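Local coordinates for protein sulfotransferase (Mycobacterium tuberculosis, PDB 2ZQ5) that probably transfers a sulfuryl group from an activated sulfate donor to an acceptor whose identity is not established, at residues W205-L216 / H235-Y246; S181-A189 / Y196-D204. One frame throughout, in Å; residues are numbered along the deposited sequence.

Contact 1: residues W205-L216 / H235-Y246; sequences WTPSYCRHRRNL and HLFALDALMATY
Tyr209 and Thr245 interlock where helix 206-216 crosses helix 239-245, the latter part of the connection that leads from strand 227-231 to strand 250-255 of the parallel sheet in this P-loop-like sulfotransferase fold. The axes pass 8.4 Å apart at a signed crossing angle of -46°, an approach at which the methyls of Ala238 and Ala241 lie directly against the facing segment. Ala241 CB comes 3.3 Å from Thr206 N, against the backbone at the Trp205-Thr206 junction. One turn back, Ala238 CB sits over a face of the Trp205 indole, 3.6 Å from the centroid of its five-membered ring, in a CH-pi contact. The same methyl lies 3.5 Å from Tyr209 CE1, so one methyl touches both aromatic rings. Tyr209 is a knob among His235, Ala241, Leu242 and Thr245, with backbone atoms of Ala238 and Leu242 over one face; its hydroxyl bonds to Ser234. The reciprocal knob is Thr245, among Thr206, Tyr209, Cys210 and Arg213. Its OG1 turns back to donate to Ala241 O at 2.9 Å, on the opposite face of that carbonyl from Thr245 N. Farther along, Tyr246 OH meets His212 ND1 at 2.7 Å, at the imidazole edge and in its plane, with an angle of 156° and the two rings nearly perpendicular. Placing CG anti to the backbone N (chi1 175°) brings the His212 ring to this hydroxyl. Arg213 CB crowds the same oxygen at 3.2 Å, and water 1 links Arg213 NE to Thr245 O, 3.0 Å from each. The helices thus meet through alanine methyls and aromatic rings at one end, and through a hydrogen bond and a water bridge at the other; the His212 bond holds the hydroxyl of Tyr246, the residue just past helix 239-245, against helix 206-216.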
loop_
_atom_site.group_PDB
_atom_site.type_symbol
_atom_site.label_atom_id
_atom_site.label_comp_id
_atom_site.label_asym_id
_atom_site.label_seq_id
_atom_site.Cartn_x
_atom_site.Cartn_y
_atom_site.Cartn_z
ATOM N N TRP A 205 -7.563 13.183 -2.086
ATOM C CA TRP A 205 -6.310 12.507 -1.760
ATOM C C TRP A 205 -5.064 13.297 -2.140
ATOM O O TRP A 205 -3.952 12.901 -1.787
ATOM C CB TRP A 205 -6.216 11.162 -2.482
ATOM C CG TRP A 205 -7.106 10.055 -1.998
ATOM C CD1 TRP A 205 -8.425 9.867 -2.300
ATOM C CD2 TRP A 205 -6.696 8.904 -1.248
ATOM N NE1 TRP A 205 -8.858 8.660 -1.796
ATOM C CE2 TRP A 205 -7.817 8.050 -1.147
ATOM C CE3 TRP A 205 -5.488 8.510 -0.656
ATOM C CZ2 TRP A 205 -7.765 6.820 -0.481
ATOM C CZ3 TRP A 205 -5.434 7.286 0.006
ATOM C CH2 TRP A 205 -6.566 6.455 0.088
ATOM N N THR A 206 -5.228 14.405 -2.849
ATOM C CA THR A 206 -4.063 15.156 -3.295
ATOM C C THR A 206 -3.028 15.489 -2.221
ATOM O O THR A 206 -1.843 15.252 -2.419
ATOM C CB THR A 206 -4.479 16.433 -4.046
ATOM O OG1 THR A 206 -5.418 16.085 -5.074
ATOM C CG2 THR A 206 -3.264 17.075 -4.706
ATOM N N PRO A 207 -3.451 16.026 -1.067
ATOM C CA PRO A 207 -2.445 16.340 -0.047
ATOM C C PRO A 207 -1.648 15.109 0.380
ATOM O O PRO A 207 -0.447 15.195 0.630
ATOM C CB PRO A 207 -3.276 16.925 1.093
ATOM C CG PRO A 207 -4.435 17.554 0.368
ATOM C CD PRO A 207 -4.782 16.509 -0.662
ATOM N N SER A 208 -2.320 13.963 0.457
ATOM C CA SER A 208 -1.654 12.722 0.844
ATOM C C SER A 208 -0.665 12.279 -0.227
ATOM O O SER A 208 0.411 11.775 0.088
ATOM C CB SER A 208 -2.676 11.611 1.090
ATOM O OG SER A 208 -3.427 11.863 2.263
ATOM N N TYR A 209 -1.023 12.456 -1.495
ATOM C CA TYR A 209 -0.103 12.068 -2.557
ATOM C C TYR A 209 1.065 13.039 -2.657
ATOM O O TYR A 209 2.165 12.655 -3.045
ATOM C CB TYR A 209 -0.837 11.932 -3.895
ATOM C CG TYR A 209 -1.402 10.541 -4.085
ATOM C CD1 TYR A 209 -2.435 10.068 -3.275
ATOM C CD2 TYR A 209 -0.855 9.673 -5.029
ATOM C CE1 TYR A 209 -2.907 8.765 -3.393
ATOM C CE2 TYR A 209 -1.322 8.361 -5.160
ATOM C CZ TYR A 209 -2.346 7.916 -4.336
ATOM O OH TYR A 209 -2.809 6.624 -4.439
ATOM N N CYS A 210 0.835 14.296 -2.298
ATOM C CA CYS A 210 1.915 15.266 -2.312
ATOM C C CYS A 210 2.952 14.845 -1.267
ATOM O O CYS A 210 4.161 14.971 -1.488
ATOM C CB CYS A 210 1.367 16.656 -2.002
ATOM S SG CYS A 210 0.574 17.440 -3.425
ATOM N N ARG A 211 2.484 14.331 -0.133
ATOM C CA ARG A 211 3.404 13.880 0.906
ATOM C C ARG A 211 4.128 12.619 0.418
ATOM O O ARG A 211 5.321 12.430 0.669
ATOM C CB ARG A 211 2.648 13.595 2.205
ATOM C CG ARG A 211 3.577 13.353 3.378
ATOM C CD ARG A 211 2.850 12.848 4.608
ATOM N NE ARG A 211 3.804 12.578 5.680
ATOM C CZ ARG A 211 4.285 13.503 6.505
ATOM N NH1 ARG A 211 3.893 14.766 6.400
ATOM N NH2 ARG A 211 5.191 13.168 7.416
ATOM N N HIS A 212 3.393 11.759 -0.280
ATOM C CA HIS A 212 3.942 10.530 -0.844
ATOM C C HIS A 212 5.136 10.914 -1.729
ATOM O O HIS A 212 6.212 10.324 -1.635
ATOM C CB HIS A 212 2.825 9.835 -1.643
ATOM C CG HIS A 212 3.246 8.605 -2.390
ATOM N ND1 HIS A 212 3.800 8.654 -3.652
ATOM C CD2 HIS A 212 3.099 7.292 -2.095
ATOM C CE1 HIS A 212 3.970 7.424 -4.103
ATOM N NE2 HIS A 212 3.551 6.579 -3.177
ATOM N N ARG A 213 4.948 11.932 -2.563
ATOM C CA ARG A 213 6.006 12.397 -3.457
ATOM C C ARG A 213 7.215 12.940 -2.691
ATOM O O ARG A 213 8.359 12.675 -3.068
ATOM C CB ARG A 213 5.456 13.462 -4.408
ATOM C CG ARG A 213 6.488 14.019 -5.367
ATOM C CD ARG A 213 5.831 14.834 -6.469
ATOM N NE ARG A 213 6.825 15.506 -7.303
ATOM C CZ ARG A 213 7.526 16.565 -6.909
ATOM N NH1 ARG A 213 7.336 17.073 -5.698
ATOM N NH2 ARG A 213 8.418 17.117 -7.722
ATOM N N ARG A 214 6.968 13.700 -1.626
ATOM C CA ARG A 214 8.062 14.234 -0.819
ATOM C C ARG A 214 8.872 13.074 -0.248
ATOM O O ARG A 214 10.092 13.165 -0.115
ATOM C CB ARG A 214 7.529 15.103 0.325
ATOM C CG ARG A 214 6.904 16.419 -0.109
ATOM C CD ARG A 214 6.649 17.304 1.103
ATOM N NE ARG A 214 7.883 17.545 1.849
ATOM C CZ ARG A 214 7.951 18.212 2.997
ATOM N NH1 ARG A 214 6.852 18.714 3.545
ATOM N NH2 ARG A 214 9.121 18.379 3.599
ATOM N N ASN A 215 8.195 11.983 0.096
ATOM C CA ASN A 215 8.899 10.824 0.620
ATOM C C ASN A 215 9.698 10.112 -0.471
ATOM O O ASN A 215 10.775 9.582 -0.200
ATOM C CB ASN A 215 7.927 9.867 1.315
ATOM C CG ASN A 215 7.782 10.179 2.793
ATOM O OD1 ASN A 215 8.783 10.310 3.503
ATOM N ND2 ASN A 215 6.546 10.298 3.267
ATOM N N LEU A 216 9.190 10.096 -1.703
ATOM C CA LEU A 216 9.941 9.473 -2.791
ATOM C C LEU A 216 11.193 10.310 -3.068
ATOM O O LEU A 216 12.260 9.765 -3.346
ATOM C CB LEU A 216 9.099 9.371 -4.070
ATOM C CG LEU A 216 7.861 8.470 -4.032
ATOM C CD1 LEU A 216 7.398 8.215 -5.463
ATOM C CD2 LEU A 216 8.180 7.144 -3.355
ATOM N N HIS A 235 -4.218 3.470 -5.511
ATOM C CA HIS A 235 -4.163 4.134 -6.800
ATOM C C HIS A 235 -5.450 3.977 -7.602
ATOM O O HIS A 235 -5.735 4.775 -8.492
ATOM C CB HIS A 235 -2.919 3.644 -7.541
ATOM C CG HIS A 235 -1.657 3.907 -6.776
ATOM N ND1 HIS A 235 -0.610 3.015 -6.707
ATOM C CD2 HIS A 235 -1.318 4.948 -5.980
ATOM C CE1 HIS A 235 0.317 3.492 -5.893
ATOM N NE2 HIS A 235 -0.089 4.663 -5.438
ATOM N N LEU A 236 -6.245 2.967 -7.263
ATOM C CA LEU A 236 -7.529 2.758 -7.932
ATOM C C LEU A 236 -8.511 3.846 -7.505
ATOM O O LEU A 236 -9.302 4.344 -8.314
ATOM C CB LEU A 236 -8.133 1.412 -7.533
ATOM C CG LEU A 236 -7.458 0.137 -8.027
ATOM C CD1 LEU A 236 -8.087 -1.069 -7.342
ATOM C CD2 LEU A 236 -7.610 0.032 -9.540
ATOM N N PHE A 237 -8.439 4.205 -6.224
ATOM C CA PHE A 237 -9.328 5.186 -5.605
ATOM C C PHE A 237 -8.887 6.638 -5.727
ATOM O O PHE A 237 -9.716 7.553 -5.641
ATOM C CB PHE A 237 -9.457 4.892 -4.102
ATOM C CG PHE A 237 -9.973 3.517 -3.772
ATOM C CD1 PHE A 237 -11.311 3.330 -3.431
ATOM C CD2 PHE A 237 -9.120 2.416 -3.767
ATOM C CE1 PHE A 237 -11.787 2.067 -3.086
ATOM C CE2 PHE A 237 -9.590 1.149 -3.426
ATOM C CZ PHE A 237 -10.928 0.977 -3.084
ATOM N N ALA A 238 -7.591 6.849 -5.915
ATOM C CA ALA A 238 -7.041 8.200 -5.943
ATOM C C ALA A 238 -6.315 8.589 -7.215
ATOM O O ALA A 238 -5.330 9.325 -7.167
ATOM C CB ALA A 238 -6.106 8.376 -4.748
ATOM N N LEU A 239 -6.807 8.124 -8.354
ATOM C CA LEU A 239 -6.149 8.437 -9.608
ATOM C C LEU A 239 -6.034 9.936 -9.876
ATOM O O LEU A 239 -5.007 10.390 -10.380
ATOM C CB LEU A 239 -6.864 7.750 -10.771
ATOM C CG LEU A 239 -6.198 7.964 -12.131
ATOM C CD1 LEU A 239 -4.759 7.457 -12.101
ATOM C CD2 LEU A 239 -7.005 7.244 -13.202
ATOM N N ASP A 240 -7.064 10.713 -9.550
ATOM C CA ASP A 240 -6.973 12.149 -9.794
ATOM C C ASP A 240 -5.842 12.767 -8.980
ATOM O O ASP A 240 -5.107 13.616 -9.483
ATOM C CB ASP A 240 -8.292 12.866 -9.474
ATOM C CG ASP A 240 -9.400 12.523 -10.457
ATOM O OD1 ASP A 240 -9.120 12.404 -11.668
ATOM O OD2 ASP A 240 -10.560 12.388 -10.015
ATOM N N ALA A 241 -5.695 12.340 -7.727
ATOM C CA ALA A 241 -4.632 12.866 -6.878
ATOM C C ALA A 241 -3.282 12.414 -7.416
ATOM O O ALA A 241 -2.305 13.166 -7.400
ATOM C CB ALA A 241 -4.812 12.381 -5.441
ATOM N N LEU A 242 -3.236 11.175 -7.889
ATOM C CA LEU A 242 -2.016 10.618 -8.441
ATOM C C LEU A 242 -1.570 11.442 -9.648
ATOM O O LEU A 242 -0.415 11.865 -9.725
ATOM C CB LEU A 242 -2.261 9.156 -8.835
ATOM C CG LEU A 242 -1.074 8.279 -9.247
ATOM C CD1 LEU A 242 -1.497 6.819 -9.171
ATOM C CD2 LEU A 242 -0.595 8.632 -10.649
ATOM N N MET A 243 -2.486 11.686 -10.581
ATOM C CA MET A 243 -2.145 12.459 -11.772
ATOM C C MET A 243 -1.835 13.921 -11.462
ATOM O O MET A 243 -1.018 14.539 -12.141
ATOM C CB MET A 243 -3.269 12.369 -12.812
ATOM C CG MET A 243 -3.554 10.952 -13.299
ATOM S SD MET A 243 -2.104 10.116 -13.997
ATOM C CE MET A 243 -2.162 10.682 -15.680
ATOM N N ALA A 244 -2.475 14.482 -10.443
ATOM C CA ALA A 244 -2.208 15.874 -10.088
ATOM C C ALA A 244 -0.789 15.999 -9.534
ATOM O O ALA A 244 -0.097 16.993 -9.771
ATOM C CB ALA A 244 -3.219 16.359 -9.052
ATOM N N THR A 245 -0.363 14.976 -8.801
ATOM C CA THR A 245 0.960 14.952 -8.186
ATOM C C THR A 245 2.053 14.488 -9.147
ATOM O O THR A 245 3.190 14.965 -9.088
ATOM C CB THR A 245 0.943 14.025 -6.956
ATOM O OG1 THR A 245 -0.108 14.435 -6.074
ATOM C CG2 THR A 245 2.268 14.087 -6.212
ATOM N N TYR A 246 1.696 13.562 -10.029
ATOM C CA TYR A 246 2.619 12.998 -11.012
ATOM C C TYR A 246 1.926 13.063 -12.375
ATOM O O TYR A 246 1.453 12.050 -12.890
ATOM C CB TYR A 246 2.911 11.537 -10.662
ATOM C CG TYR A 246 3.407 11.300 -9.251
ATOM C CD1 TYR A 246 4.746 11.496 -8.918
ATOM C CD2 TYR A 246 2.543 10.837 -8.256
ATOM C CE1 TYR A 246 5.219 11.228 -7.633
ATOM C CE2 TYR A 246 3.007 10.569 -6.964
ATOM C CZ TYR A 246 4.346 10.763 -6.661
ATOM O OH TYR A 246 4.825 10.471 -5.401
HETATM O O HOH W 1 5.998 14.944 -10.095
#

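Contact 2: residues S181-A189 / Y196-D204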
loop_
_atom_site.group_PDB
_atom_site.type_symbol
_atom_site.label_atom_id
_atom_site.label_comp_id
_atom_site.label_asym_id
_atom_site.label_seq_id
_atom_site.Cartn_x
_atom_site.Cartn_y
_atom_site.Cartn_z
ATOM N N SER A 181 -0.357 9.846 6.587
ATOM C CA SER A 181 -1.456 10.811 6.487
ATOM C C SER A 181 -2.775 10.199 6.956
ATOM O O SER A 181 -3.819 10.857 6.924
ATOM C CB SER A 181 -1.634 11.258 5.035
ATOM O OG SER A 181 -0.438 11.787 4.493
ATOM N N LEU A 182 -2.722 8.943 7.384
ATOM C CA LEU A 182 -3.907 8.212 7.824
ATOM C C LEU A 182 -4.993 8.158 6.746
ATOM O O LEU A 182 -6.185 8.112 7.053
ATOM C CB LEU A 182 -4.473 8.788 9.133
ATOM C CG LEU A 182 -3.752 8.425 10.445
ATOM C CD1 LEU A 182 -3.486 6.922 10.505
ATOM C CD2 LEU A 182 -2.447 9.190 10.549
ATOM N N HIS A 183 -4.560 8.181 5.486
ATOM C CA HIS A 183 -5.455 8.066 4.329
ATOM C C HIS A 183 -5.012 6.782 3.638
ATOM O O HIS A 183 -3.972 6.751 2.973
ATOM C CB HIS A 183 -5.295 9.244 3.357
ATOM C CG HIS A 183 -5.988 10.498 3.794
ATOM N ND1 HIS A 183 -5.580 11.237 4.883
ATOM C CD2 HIS A 183 -7.048 11.159 3.268
ATOM C CE1 HIS A 183 -6.355 12.298 5.009
ATOM N NE2 HIS A 183 -7.254 12.276 4.041
ATOM N N SER A 184 -5.795 5.722 3.790
ATOM C CA SER A 184 -5.430 4.434 3.211
ATOM C C SER A 184 -6.623 3.496 3.121
ATOM O O SER A 184 -7.467 3.479 4.016
ATOM C CB SER A 184 -4.339 3.788 4.073
ATOM O OG SER A 184 -4.029 2.479 3.630
ATOM N N VAL A 185 -6.704 2.720 2.043
ATOM C CA VAL A 185 -7.804 1.771 1.915
ATOM C C VAL A 185 -7.440 0.440 2.575
ATOM O O VAL A 185 -8.204 -0.524 2.513
ATOM C CB VAL A 185 -8.206 1.526 0.433
ATOM C CG1 VAL A 185 -8.799 2.796 -0.159
ATOM C CG2 VAL A 185 -7.007 1.064 -0.378
ATOM N N SER A 186 -6.276 0.391 3.221
ATOM C CA SER A 186 -5.848 -0.830 3.898
ATOM C C SER A 186 -6.695 -1.074 5.144
ATOM O O SER A 186 -7.024 -2.213 5.475
ATOM C CB SER A 186 -4.371 -0.731 4.299
ATOM O OG SER A 186 -4.167 0.273 5.286
ATOM N N TYR A 187 -7.070 0.004 5.821
ATOM C CA TYR A 187 -7.840 -0.108 7.054
ATOM C C TYR A 187 -9.171 -0.822 6.904
ATOM O O TYR A 187 -9.475 -1.734 7.674
ATOM C CB TYR A 187 -8.061 1.278 7.666
ATOM C CG TYR A 187 -6.771 2.016 7.932
ATOM C CD1 TYR A 187 -5.752 1.428 8.681
ATOM C CD2 TYR A 187 -6.552 3.284 7.403
ATOM C CE1 TYR A 187 -4.541 2.086 8.893
ATOM C CE2 TYR A 187 -5.345 3.950 7.609
ATOM C CZ TYR A 187 -4.348 3.344 8.352
ATOM O OH TYR A 187 -3.145 3.990 8.538
ATOM N N GLU A 188 -9.959 -0.421 5.913
ATOM C CA GLU A 188 -11.267 -1.021 5.699
ATOM C C GLU A 188 -11.213 -2.460 5.185
ATOM O O GLU A 188 -12.224 -3.157 5.191
ATOM C CB GLU A 188 -12.089 -0.148 4.750
ATOM C CG GLU A 188 -11.634 -0.176 3.305
ATOM C CD GLU A 188 -12.270 0.932 2.503
ATOM O OE1 GLU A 188 -11.885 2.105 2.704
ATOM O OE2 GLU A 188 -13.166 0.636 1.685
ATOM N N ALA A 189 -10.039 -2.902 4.743
ATOM C CA ALA A 189 -9.875 -4.266 4.251
ATOM C C ALA A 189 -9.371 -5.189 5.367
ATOM O O ALA A 189 -9.248 -6.396 5.175
ATOM C CB ALA A 189 -8.899 -4.279 3.078
ATOM N N TYR A 196 -15.338 5.059 8.341
ATOM C CA TYR A 196 -14.087 5.597 7.825
ATOM C C TYR A 196 -14.029 5.398 6.311
ATOM O O TYR A 196 -13.608 6.295 5.581
ATOM C CB TYR A 196 -12.881 4.922 8.488
ATOM C CG TYR A 196 -11.556 5.332 7.878
ATOM C CD1 TYR A 196 -10.938 6.540 8.224
ATOM C CD2 TYR A 196 -10.944 4.529 6.915
ATOM C CE1 TYR A 196 -9.733 6.934 7.619
ATOM C CE2 TYR A 196 -9.756 4.910 6.308
ATOM C CZ TYR A 196 -9.156 6.109 6.661
ATOM O OH TYR A 196 -7.978 6.461 6.038
ATOM N N ALA A 197 -14.453 4.228 5.841
ATOM C CA ALA A 197 -14.449 3.954 4.407
ATOM C C ALA A 197 -15.288 5.005 3.671
ATOM O O ALA A 197 -14.887 5.508 2.621
ATOM C CB ALA A 197 -15.000 2.550 4.136
ATOM N N ASP A 198 -16.446 5.328 4.240
ATOM C CA ASP A 198 -17.363 6.313 3.670
ATOM C C ASP A 198 -16.723 7.695 3.655
ATOM O O ASP A 198 -16.779 8.410 2.653
ATOM C CB ASP A 198 -18.651 6.356 4.498
ATOM C CG ASP A 198 -19.605 7.448 4.044
ATOM O OD1 ASP A 198 -20.141 7.340 2.924
ATOM O OD2 ASP A 198 -19.812 8.414 4.810
ATOM N N TRP A 199 -16.120 8.070 4.779
ATOM C CA TRP A 199 -15.458 9.360 4.897
ATOM C C TRP A 199 -14.340 9.457 3.859
ATOM O O TRP A 199 -14.229 10.444 3.131
ATOM C CB TRP A 199 -14.875 9.512 6.308
ATOM C CG TRP A 199 -14.092 10.777 6.518
ATOM C CD1 TRP A 199 -14.590 12.010 6.832
ATOM C CD2 TRP A 199 -12.673 10.937 6.396
ATOM N NE1 TRP A 199 -13.567 12.928 6.913
ATOM C CE2 TRP A 199 -12.381 12.295 6.649
ATOM C CE3 TRP A 199 -11.619 10.062 6.095
ATOM C CZ2 TRP A 199 -11.075 12.801 6.609
ATOM C CZ3 TRP A 199 -10.320 10.565 6.055
ATOM C CH2 TRP A 199 -10.063 11.924 6.311
ATOM N N LEU A 200 -13.514 8.419 3.787
ATOM C CA LEU A 200 -12.401 8.412 2.850
ATOM C C LEU A 200 -12.853 8.559 1.397
ATOM O O LEU A 200 -12.186 9.228 0.602
ATOM C CB LEU A 200 -11.584 7.127 3.025
ATOM C CG LEU A 200 -10.271 7.029 2.244
ATOM C CD1 LEU A 200 -9.359 8.202 2.608
ATOM C CD2 LEU A 200 -9.593 5.701 2.562
ATOM N N SER A 201 -13.990 7.956 1.056
ATOM C CA SER A 201 -14.499 8.031 -0.315
ATOM C C SER A 201 -14.866 9.460 -0.723
ATOM O O SER A 201 -15.000 9.750 -1.909
ATOM C CB SER A 201 -15.719 7.121 -0.486
ATOM O OG SER A 201 -16.881 7.713 0.059
ATOM N N ARG A 202 -15.016 10.346 0.257
ATOM C CA ARG A 202 -15.370 11.742 -0.005
ATOM C C ARG A 202 -14.176 12.692 0.083
ATOM O O ARG A 202 -14.321 13.892 -0.139
ATOM C CB ARG A 202 -16.441 12.207 0.993
ATOM C CG ARG A 202 -17.802 11.544 0.826
ATOM C CD ARG A 202 -18.799 12.019 1.878
ATOM N NE ARG A 202 -18.780 11.203 3.093
ATOM C CZ ARG A 202 -18.412 11.642 4.292
ATOM N NH1 ARG A 202 -18.021 12.899 4.454
ATOM N NH2 ARG A 202 -18.444 10.826 5.336
ATOM N N GLN A 203 -12.997 12.162 0.393
ATOM C CA GLN A 203 -11.814 13.002 0.551
ATOM C C GLN A 203 -10.988 13.268 -0.692
ATOM O O GLN A 203 -10.980 12.483 -1.639
ATOM C CB GLN A 203 -10.876 12.400 1.603
ATOM C CG GLN A 203 -11.510 12.169 2.957
ATOM C CD GLN A 203 -12.237 13.394 3.462
ATOM O OE1 GLN A 203 -11.636 14.454 3.664
ATOM N NE2 GLN A 203 -13.542 13.260 3.664
ATOM N N ASP A 204 -10.292 14.398 -0.666
ATOM C CA ASP A 204 -9.384 14.761 -1.739
ATOM C C ASP A 204 -8.053 14.145 -1.309
ATOM O O ASP A 204 -7.494 14.516 -0.276
ATOM C CB ASP A 204 -9.254 16.280 -1.845
ATOM C CG ASP A 204 -8.087 16.702 -2.708
ATOM O OD1 ASP A 204 -7.739 15.950 -3.644
ATOM O OD2 ASP A 204 -7.522 17.788 -2.450
HETATM O O HOH W 2 -8.873 14.498 3.973
HETATM O O HOH W 3 -13.023 3.985 1.118
#
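The hydroxyl of Tyr196 reaches into the backbone of loop 181-189 and is gripped twice: Tyr196 OH donates to Leu182 O at 2.6 Å, from above the carbonyl plane, and accepts from Ser184 N at 3.2 Å with an angle of 156°. Tyr196 holds its CG anti to the backbone N (chi1 174°), which carries the ring off helix 196-201 toward the loop. Two waters extend the polar link. Water 3 donates to Glu188 OE1 at 2.7 Å and also to Ala197 O, while Glu188 OE2 is hydrogen-bonded to Thr292 and salt-bridged to Arg295. Water 2 lies in the plane of the His183 imidazole, 2.8 Å from NE2, and donates to Gln203 OE1. At the ring's other nitrogen, His183 ND1 donates a hydrogen bond to Ser181 O at 2.7 Å, so both nitrogens are engaged and the ring's rotation is set. Gln203 is itself steadied by its NE2, which donates to Trp199 O.

Around this polar framework the packing is largely aromatic and aliphatic. Trp199 CH2 approaches His183 NE2 to 3.6 Å, the two side chains crossing at about a right angle, and the indole NE1 is bonded to Glu38. Leu200 splits its two methyls: CD1 goes to His183 CD2, while CD2 comes 3.4 Å from Ser184 O and also touches Val185 CG1. Beside the doubly bonded hydroxyl, Tyr187 turns an edge toward the face of Tyr196, offset, with centroids 5.8 Å apart and planes at 78°. Ala197 CB lies against the Glu188 carboxylate. Taken together, the loop after helix 175-178 folds back on helix 194-201, which follows it, within the largely helical connection between strands 117-119 and 227-231 of the sulfotransferase fold.

Overall arrangement
Contact 2 closes before contact 1 opens, and their centres lie about 14 Å apart. Helix 194-201 and helix 206-219 follow each other directly, and at the junction Asp204 OD1 bonds to Thr206 OG1. The contacts also touch in space: Ser208 OG is 3.3 Å from His183 CG, and Trp205 CZ3 is 3.4 Å from His183 O. Contact 2 stays within the helical connection between strands 117-119 and 227-231; contact 1 ties the end of that connection to the helices following strand 227-231. Together they continue the packing from loop 181-189 to the parallel sheet, where Phe95 of strand 94-97 meets His235 and Tyr246.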